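Local structure of BH1974 protein (Bacillus halodurans, 3ON5) at residues 265-270 with 331-336; 37-42 with 66-71; 116-121 with 145-150; 26-31 with 55-60. The protein belongs to the XdhC and CoxI family and probably takes part in supplying molybdenum cofactor to xanthine dehydrogenase. All coordinates share one frame; numbering follows the deposited sequence.

Interaction 1: 265-270 with 331-336; sequences FVLIMT and ISIVAQ
Leu267 and Met269 converge on a single side chain of the helix, Ile333, and this joins the parallel sheet of the Rossmann domain to helix 326-343. The two methyl ends of Ile333 do different work. CG2 meets the isopropyl fork of Leu267, lying 3.6 Å from Leu267 CD2 and 3.8 Å from Leu267 CD1, with the two side chains crossing at a slant. CD1 of Ile333 meets CE of the selenomethionine Met269 tip to tip at 3.7 Å. The split follows from the first torsion of Ile333 (chi1 -62°), which sets CG2 opposite the backbone N and swings CG1, carrying CD1, to the other flank. Met269 delivers its methyl by a bend about the CG-SE bond (chi3 50°). The backbones stay well apart, the CA atoms of Leu267 and Ile333 being 9.1 Å from each other, so side chains alone make the join, and every touching atom is a carbon. Leu214 of helix 211-221 packs on both Leu267 and Met269. On the same helix as Ile333, Ile331 and Val334 pack on Ile331 of the second subunit. Gln336 is fixed by its amide oxygen, OE1, which receives bonds from both Gly318 N and Tyr290 OH.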
loop_
_atom_site.group_PDB
_atom_site.type_symbol
_atom_site.label_atom_id
_atom_site.label_comp_id
_atom_site.label_asym_id
_atom_site.label_seq_id
_atom_site.Cartn_x
_atom_site.Cartn_y
_atom_site.Cartn_z
ATOM N N PHE A 265 35.562 11.864 11.090
ATOM C CA PHE A 265 34.799 12.861 11.850
ATOM C C PHE A 265 34.593 12.355 13.272
ATOM O O PHE A 265 34.062 11.257 13.466
ATOM C CB PHE A 265 33.438 13.161 11.170
ATOM C CG PHE A 265 33.540 13.750 9.782
ATOM C CD1 PHE A 265 33.741 12.933 8.672
ATOM C CD2 PHE A 265 33.399 15.116 9.579
ATOM C CE1 PHE A 265 33.870 13.482 7.390
ATOM C CE2 PHE A 265 33.509 15.664 8.293
ATOM C CZ PHE A 265 33.748 14.839 7.210
ATOM N N VAL A 266 35.027 13.132 14.262
ATOM C CA VAL A 266 34.899 12.721 15.655
ATOM C C VAL A 266 33.876 13.621 16.347
ATOM O O VAL A 266 33.845 14.844 16.130
ATOM C CB VAL A 266 36.252 12.700 16.408
ATOM C CG1 VAL A 266 36.058 12.319 17.878
ATOM C CG2 VAL A 266 37.235 11.737 15.736
ATOM N N LEU A 267 33.049 12.992 17.199
ATOM C CA LEU A 267 32.015 13.635 17.988
ATOM C C LEU A 267 32.116 13.145 19.432
ATOM O O LEU A 267 31.897 11.962 19.700
ATOM C CB LEU A 267 30.687 13.282 17.334
ATOM C CG LEU A 267 29.537 14.268 17.369
ATOM C CD1 LEU A 267 29.962 15.681 17.032
ATOM C CD2 LEU A 267 28.566 13.853 16.372
ATOM N N ILE A 268 32.567 14.036 20.331
ATOM C CA ILE A 268 32.801 13.795 21.755
ATOM C C ILE A 268 31.559 14.246 22.528
ATOM O O ILE A 268 31.320 15.453 22.661
ATOM C CB ILE A 268 34.095 14.538 22.232
ATOM C CG1 ILE A 268 35.293 14.323 21.285
ATOM C CG2 ILE A 268 34.446 14.164 23.648
ATOM C CD1 ILE A 268 36.582 15.094 21.675
HETATM N N MSE A 269 30.755 13.296 23.032
HETATM C CA MSE A 269 29.525 13.659 23.755
HETATM C C MSE A 269 29.210 12.648 24.846
HETATM O O MSE A 269 28.096 12.095 24.893
HETATM C CB MSE A 269 28.347 13.786 22.791
HETATM C CG MSE A 269 28.316 12.725 21.691
HETATM SE SE MSE A 269 26.907 13.130 20.442
HETATM C CE MSE A 269 27.308 14.957 20.108
ATOM N N THR A 270 30.190 12.453 25.757
ATOM C CA THR A 270 30.091 11.490 26.846
ATOM C C THR A 270 29.393 12.100 28.056
ATOM O O THR A 270 28.876 11.349 28.876
ATOM C CB THR A 270 31.473 10.944 27.264
ATOM O OG1 THR A 270 32.191 11.934 27.997
ATOM C CG2 THR A 270 32.300 10.430 26.098
ATOM N N ILE A 331 20.188 17.340 14.508
ATOM C CA ILE A 331 19.990 17.976 13.198
ATOM C C ILE A 331 21.086 18.997 12.990
ATOM O O ILE A 331 21.709 19.014 11.932
ATOM C CB ILE A 331 18.579 18.618 13.042
ATOM C CG1 ILE A 331 17.453 17.563 12.892
ATOM C CG2 ILE A 331 18.531 19.624 11.893
ATOM C CD1 ILE A 331 17.338 16.778 11.589
ATOM N N SER A 332 21.340 19.818 14.022
ATOM C CA SER A 332 22.347 20.876 14.047
ATOM C C SER A 332 23.740 20.321 13.721
ATOM O O SER A 332 24.467 20.923 12.932
ATOM C CB SER A 332 22.344 21.542 15.415
ATOM O OG SER A 332 23.334 22.549 15.469
ATOM N N ILE A 333 24.076 19.146 14.271
ATOM C CA ILE A 333 25.381 18.529 14.073
ATOM C C ILE A 333 25.471 17.983 12.648
ATOM O O ILE A 333 26.461 18.264 11.979
ATOM C CB ILE A 333 25.664 17.434 15.142
ATOM C CG1 ILE A 333 25.692 18.051 16.562
ATOM C CG2 ILE A 333 26.986 16.730 14.850
ATOM C CD1 ILE A 333 25.490 17.074 17.658
ATOM N N VAL A 334 24.450 17.247 12.172
ATOM C CA VAL A 334 24.454 16.657 10.822
ATOM C C VAL A 334 24.491 17.802 9.772
ATOM O O VAL A 334 25.258 17.702 8.809
ATOM C CB VAL A 334 23.284 15.682 10.587
ATOM C CG1 VAL A 334 23.400 15.041 9.219
ATOM C CG2 VAL A 334 23.290 14.586 11.643
ATOM N N ALA A 335 23.756 18.913 10.013
ATOM C CA ALA A 335 23.773 20.129 9.180
ATOM C C ALA A 335 25.207 20.666 9.047
ATOM O O ALA A 335 25.686 20.864 7.928
ATOM C CB ALA A 335 22.862 21.185 9.779
ATOM N N GLN A 336 25.920 20.788 10.187
ATOM C CA GLN A 336 27.324 21.214 10.243
ATOM C C GLN A 336 28.229 20.253 9.484
ATOM O O GLN A 336 29.145 20.700 8.805
ATOM C CB GLN A 336 27.799 21.315 11.698
ATOM C CG GLN A 336 29.146 22.017 11.871
ATOM C CD GLN A 336 29.421 22.249 13.321
ATOM O OE1 GLN A 336 29.496 21.318 14.117
ATOM N NE2 GLN A 336 29.523 23.499 13.713
#

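Interaction 2: 37-42 with 66-71; sequences VMATII and GLLSGG
Leu68 gives up the most surface in this contact, wedging its isopropyl group against Ile41 and Ala39 of strand 36-46. Of its two methyls, CD2 meets Ile41 alone, at CD1 (3.7 Å) and CG1 (3.8 Å), whereas CD1 spans both residues, 4.0 Å from Ala39 CB and 4.0 Å from Ile41 CG1. Leu68 and Ile41 run alongside in opposite senses, so that the end of each approaches the stem of the other: Ile41 CD1 is also 3.9 Å from Leu68 CB. In Ile41, CG1 stands opposite the carbonyl carbon (chi1 -56°) and the chain then continues extended, which carries CD1 out beside the leucine. Ala39, two residues earlier on the same strand face, meets the fork with its single methyl. Replacing Ile41 by an alanine would probably open a gap beside Leu68 CD2 and CB and leave the leucine fork freer to turn. All three residues are buried, and the contact is wholly apolar. Three successive backbone N atoms, of Leu68, Ser69 and Gly70, converge by hydrogen bonds on one carboxylate oxygen, OE2 of Glu74 at the start of helix 73-87, and this fixes the loop over the antiparallel sheet of the XdhC and CoxI family region. Leu68 also touches Met56 of strand 55-59, the neighbour of strand 36-46, so the loop between strand 64-65 and helix 73-87 folds back over that sheet.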
loop_
_atom_site.group_PDB
_atom_site.type_symbol
_atom_site.label_atom_id
_atom_site.label_comp_id
_atom_site.label_asym_id
_atom_site.label_seq_id
_atom_site.Cartn_x
_atom_site.Cartn_y
_atom_site.Cartn_z
ATOM N N VAL A 37 18.849 -0.799 -15.960
ATOM C CA VAL A 37 19.484 0.240 -16.764
ATOM C C VAL A 37 19.919 1.306 -15.779
ATOM O O VAL A 37 19.188 1.654 -14.857
ATOM C CB VAL A 37 18.616 0.773 -17.918
ATOM C CG1 VAL A 37 19.271 1.958 -18.614
ATOM C CG2 VAL A 37 18.339 -0.329 -18.915
HETATM N N MSE A 38 21.149 1.729 -15.908
HETATM C CA MSE A 38 21.712 2.719 -15.035
HETATM C C MSE A 38 21.681 4.068 -15.723
HETATM O O MSE A 38 22.167 4.179 -16.855
HETATM C CB MSE A 38 23.120 2.301 -14.679
HETATM C CG MSE A 38 23.710 3.076 -13.556
HETATM SE SE MSE A 38 25.588 2.630 -13.503
HETATM C CE MSE A 38 25.883 3.529 -11.698
ATOM N N ALA A 39 21.075 5.087 -15.058
ATOM C CA ALA A 39 21.011 6.465 -15.550
ATOM C C ALA A 39 21.993 7.319 -14.796
ATOM O O ALA A 39 22.013 7.277 -13.575
ATOM C CB ALA A 39 19.609 7.027 -15.418
ATOM N N THR A 40 22.837 8.063 -15.514
ATOM C CA THR A 40 23.846 8.927 -14.908
ATOM C C THR A 40 23.767 10.306 -15.555
ATOM O O THR A 40 23.736 10.411 -16.785
ATOM C CB THR A 40 25.249 8.295 -15.050
ATOM O OG1 THR A 40 25.217 6.961 -14.560
ATOM C CG2 THR A 40 26.331 9.066 -14.310
ATOM N N ILE A 41 23.736 11.359 -14.720
ATOM C CA ILE A 41 23.757 12.737 -15.210
ATOM C C ILE A 41 25.211 13.047 -15.564
ATOM O O ILE A 41 26.026 13.260 -14.664
ATOM C CB ILE A 41 23.140 13.764 -14.222
ATOM C CG1 ILE A 41 21.712 13.391 -13.850
ATOM C CG2 ILE A 41 23.156 15.128 -14.851
ATOM C CD1 ILE A 41 21.148 14.267 -12.768
ATOM N N ILE A 42 25.532 13.019 -16.867
ATOM C CA ILE A 42 26.896 13.223 -17.358
ATOM C C ILE A 42 27.148 14.704 -17.675
ATOM O O ILE A 42 28.310 15.073 -17.886
ATOM C CB ILE A 42 27.212 12.343 -18.590
ATOM C CG1 ILE A 42 26.252 12.647 -19.778
ATOM C CG2 ILE A 42 27.214 10.862 -18.181
ATOM C CD1 ILE A 42 26.532 11.923 -21.058
ATOM N N GLY A 66 16.795 5.836 -6.558
ATOM C CA GLY A 66 17.306 7.200 -6.687
ATOM C C GLY A 66 16.362 8.076 -7.497
ATOM O O GLY A 66 15.310 7.606 -7.963
ATOM N N LEU A 67 16.695 9.383 -7.623
ATOM C CA LEU A 67 15.962 10.336 -8.482
ATOM C C LEU A 67 16.964 11.349 -9.030
ATOM O O LEU A 67 18.045 11.541 -8.450
ATOM C CB LEU A 67 14.735 11.051 -7.853
ATOM C CG LEU A 67 14.951 12.097 -6.761
ATOM C CD1 LEU A 67 13.846 13.139 -6.767
ATOM C CD2 LEU A 67 15.081 11.452 -5.419
ATOM N N LEU A 68 16.608 11.966 -10.169
ATOM C CA LEU A 68 17.454 12.927 -10.874
ATOM C C LEU A 68 16.740 14.304 -11.006
ATOM O O LEU A 68 17.403 15.355 -11.017
ATOM C CB LEU A 68 17.837 12.360 -12.267
ATOM C CG LEU A 68 18.561 10.987 -12.319
ATOM C CD1 LEU A 68 18.815 10.569 -13.733
ATOM C CD2 LEU A 68 19.881 10.997 -11.560
ATOM N N SER A 69 15.395 14.285 -11.098
ATOM C CA SER A 69 14.552 15.474 -11.208
ATOM C C SER A 69 13.432 15.432 -10.159
ATOM O O SER A 69 13.293 16.376 -9.379
ATOM C CB SER A 69 13.968 15.603 -12.617
ATOM O OG SER A 69 13.096 16.716 -12.770
ATOM N N GLY A 70 12.663 14.342 -10.145
ATOM C CA GLY A 70 11.522 14.178 -9.257
ATOM C C GLY A 70 10.230 14.628 -9.911
ATOM O O GLY A 70 9.167 14.598 -9.273
ATOM N N GLY A 71 10.335 15.047 -11.179
ATOM C CA GLY A 71 9.213 15.484 -12.000
ATOM C C GLY A 71 8.680 14.375 -12.888
ATOM O O GLY A 71 8.603 13.209 -12.472
#

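Interaction 3: 116-121 with 145-150; sequences SVLLEP and HVKKLS
Lys147 and Leu149 of strand 143-149 face Glu120 and Leu118 of strand 113-121, where two antiparallel sheets pack with their strands almost at right angles. The local axes make an angle of 99° and pass 11.6 Å apart, so only side chains meet between these two strands. Along 145-150, His145 comes first and acts as a second-shell residue: its NE2 accepts a hydrogen bond from Lys147 NZ at 3.0 Å, the ammonium lying at the ring edge and in the ring plane. The other ring nitrogen, ND1, bonds Ala159 O, and the ring stacks on Phe160; this pairing is consistent with a neutral imidazole. Lys147 follows. Its chain is bent at the last torsion (chi4 -66°), which turns NZ to Glu120 OE1 at 2.6 Å, a salt bridge that uses the syn lone pair of the carboxylate. Since Glu120 is buried, a methionine in place of Lys147 would probably leave its carboxylate without a countercharge and His145 NE2 without its donor. Leu149, two residues on, supplies the apolar side of the contact together with the lysine's own methylenes. Val155 of strand 155-161 touches both Leu118 and Glu120, continuing the interface. Leu118 CD2 is the meeting point, 3.7 Å from Lys147 CD and 3.8 Å from Leu149 CD2.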
loop_
_atom_site.group_PDB
_atom_site.type_symbol
_atom_site.label_atom_id
_atom_site.label_comp_id
_atom_site.label_asym_id
_atom_site.label_seq_id
_atom_site.Cartn_x
_atom_site.Cartn_y
_atom_site.Cartn_z
ATOM N N SER A 116 21.815 16.179 -19.447
ATOM C CA SER A 116 22.231 15.078 -20.311
ATOM C C SER A 116 22.332 13.793 -19.450
ATOM O O SER A 116 23.180 13.685 -18.536
ATOM C CB SER A 116 23.547 15.413 -21.013
ATOM O OG SER A 116 23.519 16.682 -21.655
ATOM N N VAL A 117 21.415 12.854 -19.697
ATOM C CA VAL A 117 21.342 11.590 -18.965
ATOM C C VAL A 117 21.902 10.476 -19.845
ATOM O O VAL A 117 21.456 10.325 -20.985
ATOM C CB VAL A 117 19.878 11.282 -18.514
ATOM C CG1 VAL A 117 19.807 10.008 -17.670
ATOM C CG2 VAL A 117 19.264 12.463 -17.762
ATOM N N LEU A 118 22.886 9.715 -19.328
ATOM C CA LEU A 118 23.459 8.568 -20.033
ATOM C C LEU A 118 22.871 7.271 -19.461
ATOM O O LEU A 118 23.071 6.962 -18.277
ATOM C CB LEU A 118 24.999 8.551 -19.968
ATOM C CG LEU A 118 25.722 7.278 -20.490
ATOM C CD1 LEU A 118 25.609 7.131 -22.007
ATOM C CD2 LEU A 118 27.161 7.304 -20.120
ATOM N N LEU A 119 22.161 6.515 -20.322
ATOM C CA LEU A 119 21.514 5.250 -19.969
ATOM C C LEU A 119 22.376 4.082 -20.448
ATOM O O LEU A 119 22.682 4.004 -21.634
ATOM C CB LEU A 119 20.095 5.189 -20.578
ATOM C CG LEU A 119 19.089 6.234 -20.072
ATOM C CD1 LEU A 119 18.038 6.509 -21.077
ATOM C CD2 LEU A 119 18.446 5.807 -18.810
ATOM N N GLU A 120 22.826 3.228 -19.511
ATOM C CA GLU A 120 23.668 2.050 -19.769
ATOM C C GLU A 120 23.004 0.782 -19.300
ATOM O O GLU A 120 22.603 0.725 -18.135
ATOM C CB GLU A 120 25.019 2.171 -19.071
ATOM C CG GLU A 120 25.952 3.195 -19.674
ATOM C CD GLU A 120 27.150 3.434 -18.781
ATOM O OE1 GLU A 120 26.944 3.952 -17.658
ATOM O OE2 GLU A 120 28.281 3.077 -19.187
ATOM N N PRO A 121 22.889 -0.272 -20.150
ATOM C CA PRO A 121 22.293 -1.519 -19.646
ATOM C C PRO A 121 23.272 -2.221 -18.719
ATOM O O PRO A 121 24.436 -2.401 -19.086
ATOM C CB PRO A 121 21.999 -2.325 -20.913
ATOM C CG PRO A 121 22.862 -1.739 -21.976
ATOM C CD PRO A 121 23.330 -0.388 -21.558
ATOM N N HIS A 145 36.450 5.994 -11.805
ATOM C CA HIS A 145 35.737 5.535 -12.986
ATOM C C HIS A 145 35.810 6.562 -14.097
ATOM O O HIS A 145 35.707 7.757 -13.838
ATOM C CB HIS A 145 34.277 5.241 -12.623
ATOM C CG HIS A 145 33.438 4.755 -13.765
ATOM N ND1 HIS A 145 33.835 3.690 -14.550
ATOM C CD2 HIS A 145 32.205 5.149 -14.159
ATOM C CE1 HIS A 145 32.856 3.496 -15.413
ATOM N NE2 HIS A 145 31.856 4.348 -15.213
ATOM N N VAL A 146 35.973 6.086 -15.338
ATOM C CA VAL A 146 36.029 6.928 -16.526
ATOM C C VAL A 146 35.257 6.242 -17.664
ATOM O O VAL A 146 35.377 5.033 -17.857
ATOM C CB VAL A 146 37.492 7.275 -16.943
ATOM C CG1 VAL A 146 38.344 6.030 -17.227
ATOM C CG2 VAL A 146 37.530 8.250 -18.127
ATOM N N LYS A 147 34.459 7.023 -18.407
ATOM C CA LYS A 147 33.749 6.552 -19.596
ATOM C C LYS A 147 34.198 7.352 -20.810
ATOM O O LYS A 147 34.283 8.571 -20.726
ATOM C CB LYS A 147 32.223 6.649 -19.440
ATOM C CG LYS A 147 31.599 5.968 -18.236
ATOM C CD LYS A 147 30.125 6.329 -18.216
ATOM C CE LYS A 147 29.386 6.020 -16.940
ATOM N NZ LYS A 147 29.295 4.566 -16.669
ATOM N N LYS A 148 34.517 6.681 -21.916
ATOM C CA LYS A 148 34.860 7.310 -23.199
ATOM C C LYS A 148 33.604 7.210 -24.043
ATOM O O LYS A 148 33.122 6.103 -24.302
ATOM C CB LYS A 148 36.104 6.666 -23.847
ATOM C CG LYS A 148 36.486 7.241 -25.208
ATOM C CD LYS A 148 37.688 6.528 -25.831
ATOM N N LEU A 149 33.013 8.355 -24.387
ATOM C CA LEU A 149 31.749 8.377 -25.120
ATOM C C LEU A 149 31.968 8.642 -26.594
ATOM O O LEU A 149 32.951 9.287 -26.960
ATOM C CB LEU A 149 30.819 9.456 -24.540
ATOM C CG LEU A 149 30.687 9.544 -23.000
ATOM C CD1 LEU A 149 29.958 10.787 -22.603
ATOM C CD2 LEU A 149 30.030 8.311 -22.398
ATOM N N SER A 150 31.069 8.125 -27.448
ATOM C CA SER A 150 31.105 8.394 -28.880
ATOM C C SER A 150 30.387 9.714 -29.151
ATOM O O SER A 150 29.704 10.244 -28.266
ATOM C CB SER A 150 30.492 7.242 -29.677
ATOM O OG SER A 150 29.128 7.015 -29.370
#

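Interaction 4: 26-31 with 55-60; sequences LETLAG and MMLFQE
Thr28 and Leu29 of helix 22-30 meet Leu57 of strand 55-59, and Thr28 also touches Gln59 on the same face. Just before them, Leu26 packs on Leu130 and Val133 of helix 124-139. Thr28 uses only its methyl here: CG2 lies opposite the backbone N (chi1 -59°), 4.1 Å from Leu57 CD1, and the two side chains pass alongside in opposite senses. The same CG2 is 3.9 Å from Gln59 OE1, the threonine and glutamine crossing at about a right angle in simple van der Waals contact. The polar ends are satisfied away from this meeting, Thr28 OG1 by Glu24 O within the helix and Gln59 OE1 by Arg36 NE. Leu29 then brings CD2 obliquely to Leu57 CD2 at 4.1 Å, so the fork of Leu57 receives one residue on each methyl; Leu29 also touches Leu130. Leu57 carries most of the buried surface on the strand side. The local axes are 10.3 Å apart and inclined by 23°. With Phe58 directed to helix 73-87 on the opposite face, this is layered helix-on-sheet packing of the alpha+beta kind, with the helix running nearly along strand 55-59 of an antiparallel sheet.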
loop_
_atom_site.group_PDB
_atom_site.type_symbol
_atom_site.label_atom_id
_atom_site.label_comp_id
_atom_site.label_asym_id
_atom_site.label_seq_id
_atom_site.Cartn_x
_atom_site.Cartn_y
_atom_site.Cartn_z
ATOM N N LEU A 26 25.381 0.588 -5.548
ATOM C CA LEU A 26 26.152 -0.563 -6.002
ATOM C C LEU A 26 25.780 -1.811 -5.201
ATOM O O LEU A 26 25.916 -2.923 -5.712
ATOM C CB LEU A 26 27.667 -0.304 -5.896
ATOM C CG LEU A 26 28.297 0.790 -6.744
ATOM C CD1 LEU A 26 29.766 0.843 -6.497
ATOM C CD2 LEU A 26 28.087 0.553 -8.237
ATOM N N GLU A 27 25.328 -1.635 -3.946
ATOM C CA GLU A 27 24.893 -2.726 -3.077
ATOM C C GLU A 27 23.646 -3.359 -3.674
ATOM O O GLU A 27 23.572 -4.582 -3.732
ATOM C CB GLU A 27 24.633 -2.228 -1.636
ATOM C CG GLU A 27 24.466 -3.331 -0.594
ATOM C CD GLU A 27 24.388 -2.874 0.855
ATOM O OE1 GLU A 27 25.194 -2.001 1.257
ATOM O OE2 GLU A 27 23.581 -3.462 1.613
ATOM N N THR A 28 22.701 -2.519 -4.160
ATOM C CA THR A 28 21.413 -2.872 -4.769
ATOM C C THR A 28 21.625 -3.817 -5.996
ATOM O O THR A 28 20.814 -4.730 -6.188
ATOM C CB THR A 28 20.674 -1.577 -5.148
ATOM O OG1 THR A 28 20.505 -0.804 -3.957
ATOM C CG2 THR A 28 19.309 -1.815 -5.780
ATOM N N LEU A 29 22.721 -3.654 -6.760
ATOM C CA LEU A 29 23.038 -4.518 -7.908
ATOM C C LEU A 29 23.447 -5.939 -7.487
ATOM O O LEU A 29 23.189 -6.891 -8.228
ATOM C CB LEU A 29 24.162 -3.905 -8.726
ATOM C CG LEU A 29 23.801 -2.598 -9.388
ATOM C CD1 LEU A 29 25.000 -1.747 -9.570
ATOM C CD2 LEU A 29 23.058 -2.825 -10.674
ATOM N N ALA A 30 24.073 -6.081 -6.302
ATOM C CA ALA A 30 24.505 -7.373 -5.746
ATOM C C ALA A 30 23.284 -8.258 -5.345
ATOM O O ALA A 30 23.355 -9.486 -5.475
ATOM C CB ALA A 30 25.421 -7.153 -4.540
ATOM N N GLY A 31 22.183 -7.611 -4.940
ATOM C CA GLY A 31 20.932 -8.250 -4.538
ATOM C C GLY A 31 20.102 -8.925 -5.623
ATOM O O GLY A 31 20.569 -9.863 -6.277
HETATM N N MSE A 55 23.334 9.414 -9.973
HETATM C CA MSE A 55 22.894 8.163 -10.563
HETATM C C MSE A 55 21.542 7.726 -10.047
HETATM O O MSE A 55 21.064 8.149 -8.989
HETATM C CB MSE A 55 23.900 7.055 -10.301
HETATM C CG MSE A 55 25.175 7.236 -11.033
HETATM SE SE MSE A 55 26.493 6.107 -10.239
HETATM C CE MSE A 55 28.084 7.024 -11.092
HETATM N N MSE A 56 20.960 6.812 -10.799
HETATM C CA MSE A 56 19.634 6.278 -10.636
HETATM C C MSE A 56 19.516 4.932 -11.342
HETATM O O MSE A 56 20.078 4.765 -12.434
HETATM C CB MSE A 56 18.680 7.306 -11.249
HETATM C CG MSE A 56 17.277 6.992 -11.056
HETATM SE SE MSE A 56 16.238 8.285 -12.002
HETATM C CE MSE A 56 14.549 7.444 -11.346
ATOM N N LEU A 57 18.768 3.991 -10.754
ATOM C CA LEU A 57 18.582 2.677 -11.345
ATOM C C LEU A 57 17.163 2.469 -11.828
ATOM O O LEU A 57 16.225 2.632 -11.068
ATOM C CB LEU A 57 18.938 1.583 -10.337
ATOM C CG LEU A 57 20.423 1.376 -10.060
ATOM C CD1 LEU A 57 20.627 0.504 -8.831
ATOM C CD2 LEU A 57 21.139 0.766 -11.265
ATOM N N PHE A 58 17.011 2.094 -13.093
ATOM C CA PHE A 58 15.735 1.710 -13.686
ATOM C C PHE A 58 15.706 0.217 -13.727
ATOM O O PHE A 58 16.610 -0.410 -14.278
ATOM C CB PHE A 58 15.506 2.335 -15.070
ATOM C CG PHE A 58 15.282 3.826 -15.004
ATOM C CD1 PHE A 58 14.007 4.345 -14.794
ATOM C CD2 PHE A 58 16.353 4.713 -15.115
ATOM C CE1 PHE A 58 13.804 5.709 -14.666
ATOM C CE2 PHE A 58 16.147 6.083 -15.004
ATOM C CZ PHE A 58 14.870 6.570 -14.764
ATOM N N GLN A 59 14.719 -0.354 -13.052
ATOM C CA GLN A 59 14.590 -1.792 -12.899
ATOM C C GLN A 59 13.358 -2.303 -13.614
ATOM O O GLN A 59 12.401 -1.543 -13.844
ATOM C CB GLN A 59 14.525 -2.145 -11.405
ATOM C CG GLN A 59 15.676 -1.573 -10.595
ATOM C CD GLN A 59 15.596 -1.937 -9.151
ATOM O OE1 GLN A 59 16.586 -2.355 -8.553
ATOM N NE2 GLN A 59 14.411 -1.843 -8.572
ATOM N N GLU A 60 13.384 -3.611 -13.945
ATOM C CA GLU A 60 12.301 -4.315 -14.620
ATOM C C GLU A 60 11.044 -4.357 -13.742
ATOM O O GLU A 60 9.944 -4.196 -14.271
ATOM C CB GLU A 60 12.735 -5.734 -14.995
ATOM C CG GLU A 60 11.705 -6.381 -15.889
ATOM C CD GLU A 60 11.974 -7.773 -16.403
ATOM O OE1 GLU A 60 12.695 -8.537 -15.727
ATOM O OE2 GLU A 60 11.359 -8.135 -17.428
#

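Overall arrangement
Three contacts cluster round one antiparallel sheet. Interactions 2 and 4, centres 12 Å apart, alternate along the chain and meet through neighbouring strands 36-46 and 55-59, with Ala39 N 2.8 Å from Met56 O. Interaction 3 comes later and joins the same sheet through strand 113-121, its centre 13 Å from that of interaction 2 and Thr40 O 2.8 Å from Leu118 N. It also ties this sheet to that of strand 143-149. Interaction 1 comes last, in the Rossmann domain, across the chain's centre and 31 to 37 Å from the other centres. This is consistent with a Rossmann domain packed apart from the antiparallel sheets; interactions 1 and 2 both touch the second subunit.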